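Local coordinates for protein cystathionine gamma-synthase (Xanthomonas oryzae pv. oryzae KACC 10331, PDB 6LD7) that probably uses pyridoxal 5'-phosphate to make cystathionine in the methionine biosynthesis pathway, at residues 327-332 and 391-396. The protein carries 1 engineered substitution. Sequence-based numbering, arbitrary orientation.
Sequences DGLRYF and LSRAEA
A small surface contact, van der Waals in character, joins Arg393 of helix 380-396 to the loop after helix 319-327, the guanidinium lying against the backbone at Gly328. Only 135 Å² is buried, and Arg393 supplies more than half of it. One face of the guanidinium is turned to the glycine, whose CA lies 3.9 Å above that plane, displaced toward the rim. Arg393 NH1 comes 3.5 Å from Gly328 N, but both are donors, so this approach is van der Waals packing. What holds NH1 is a hydrogen bond to Phe325 O of helix 319-327. The chain leaves its helix toward the loop and bends at chi3 (-130°), and the guanidinium comes to lie with one face over the glycine. Leu329 adds a lighter touch, its CD2 4.1 Å from Arg393 NH1. Asp327 forms no salt bridge here: its OD2 stays 6.7 Å from Arg393 NE, a separation at which any attraction is probably modest. Farther back along helix 380-396, Asp386 accepts hydrogen bonds from the backbone N of Arg330 and of Tyr331, so the helix also holds this loop through polar bonds. Leu391 and Ala394 pack this helix against helix 319-327, while Leu329 and Phe332 rest on Ile345 of strand 344-346.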
# COMPACT_ATOMS: atom_id res chain seq x y z
N ASP C 327 -16.99 -30.12 9.19
CA ASP C 327 -15.88 -30.86 8.54
C ASP C 327 -15.85 -30.52 7.05
O ASP C 327 -14.97 -29.79 6.67
CB ASP C 327 -15.94 -32.36 8.80
CG ASP C 327 -14.66 -33.07 8.42
OD1 ASP C 327 -13.79 -32.41 7.87
OD2 ASP C 327 -14.55 -34.28 8.68
N GLY C 328 -16.67 -31.01 6.17
CA GLY C 328 -16.35 -30.56 4.77
C GLY C 328 -17.04 -29.30 4.20
O GLY C 328 -17.26 -29.26 2.98
N LEU C 329 -17.29 -28.21 4.94
CA LEU C 329 -17.89 -26.98 4.38
C LEU C 329 -16.96 -26.39 3.33
O LEU C 329 -15.77 -26.24 3.63
CB LEU C 329 -18.10 -26.00 5.52
CG LEU C 329 -19.25 -26.35 6.46
CD1 LEU C 329 -19.26 -25.36 7.60
CD2 LEU C 329 -20.58 -26.34 5.73
N ARG C 330 -17.42 -26.15 2.11
CA ARG C 330 -16.55 -25.58 1.04
C ARG C 330 -16.63 -24.06 0.98
O ARG C 330 -15.69 -23.44 0.47
CB ARG C 330 -16.95 -26.19 -0.29
CG ARG C 330 -17.05 -27.72 -0.28
CD ARG C 330 -17.41 -28.26 -1.68
NE ARG C 330 -16.21 -28.06 -2.50
CZ ARG C 330 -16.07 -27.31 -3.61
NH1 ARG C 330 -17.08 -26.68 -4.20
NH2 ARG C 330 -14.87 -27.22 -4.16
N TYR C 331 -17.67 -23.43 1.50
CA TYR C 331 -17.89 -21.98 1.21
C TYR C 331 -18.05 -21.19 2.50
O TYR C 331 -18.30 -20.00 2.42
CB TYR C 331 -19.06 -21.78 0.24
CG TYR C 331 -18.97 -22.61 -1.01
CD1 TYR C 331 -17.82 -22.63 -1.81
CD2 TYR C 331 -20.08 -23.30 -1.45
CE1 TYR C 331 -17.75 -23.41 -2.96
CE2 TYR C 331 -20.03 -24.09 -2.58
CZ TYR C 331 -18.87 -24.14 -3.33
OH TYR C 331 -18.97 -24.90 -4.45
N PHE C 332 -17.88 -21.81 3.66
CA PHE C 332 -17.88 -21.11 4.97
C PHE C 332 -16.53 -21.41 5.62
O PHE C 332 -16.21 -22.56 5.80
CB PHE C 332 -18.99 -21.62 5.89
CG PHE C 332 -20.41 -21.26 5.49
CD1 PHE C 332 -21.05 -21.92 4.44
CD2 PHE C 332 -21.02 -20.15 6.02
CE1 PHE C 332 -22.32 -21.56 4.05
CE2 PHE C 332 -22.30 -19.77 5.61
CZ PHE C 332 -22.93 -20.47 4.60
N LEU C 391 -25.82 -30.31 6.92
CA LEU C 391 -26.94 -30.82 7.75
C LEU C 391 -27.06 -32.36 7.57
O LEU C 391 -27.34 -33.09 8.53
CB LEU C 391 -28.19 -30.10 7.29
CG LEU C 391 -28.28 -28.63 7.71
CD1 LEU C 391 -29.51 -28.00 7.11
CD2 LEU C 391 -28.30 -28.49 9.22
N SER C 392 -26.75 -32.82 6.37
CA SER C 392 -26.72 -34.26 6.00
C SER C 392 -25.58 -35.02 6.69
O SER C 392 -25.84 -36.06 7.33
CB SER C 392 -26.65 -34.30 4.52
OG SER C 392 -26.60 -35.62 4.13
N ARG C 393 -24.36 -34.51 6.68
CA ARG C 393 -23.27 -35.10 7.48
C ARG C 393 -23.65 -35.17 8.95
O ARG C 393 -23.37 -36.27 9.60
CB ARG C 393 -21.98 -34.31 7.47
CG ARG C 393 -21.14 -34.40 6.20
CD ARG C 393 -19.97 -33.42 6.52
NE ARG C 393 -20.08 -32.72 5.32
CZ ARG C 393 -20.22 -31.48 4.99
NH1 ARG C 393 -20.09 -30.42 5.73
NH2 ARG C 393 -20.47 -31.38 3.72
N ALA C 394 -24.21 -34.09 9.50
CA ALA C 394 -24.64 -34.06 10.92
C ALA C 394 -25.70 -35.15 11.19
O ALA C 394 -25.63 -35.78 12.21
CB ALA C 394 -25.23 -32.71 11.29
N GLU C 395 -26.72 -35.25 10.37
CA GLU C 395 -27.80 -36.25 10.49
C GLU C 395 -27.19 -37.67 10.57
O GLU C 395 -27.62 -38.42 11.45
CB GLU C 395 -28.74 -36.15 9.30
CG GLU C 395 -29.82 -37.22 9.33
CD GLU C 395 -30.98 -36.96 8.38
OE1 GLU C 395 -31.92 -37.75 8.41
OE2 GLU C 395 -30.94 -35.98 7.62
N ALA C 396 -26.15 -37.97 9.80
CA ALA C 396 -25.48 -39.30 9.73
C ALA C 396 -24.70 -39.62 11.02
O ALA C 396 -24.42 -40.78 11.18
CB ALA C 396 -24.60 -39.37 8.52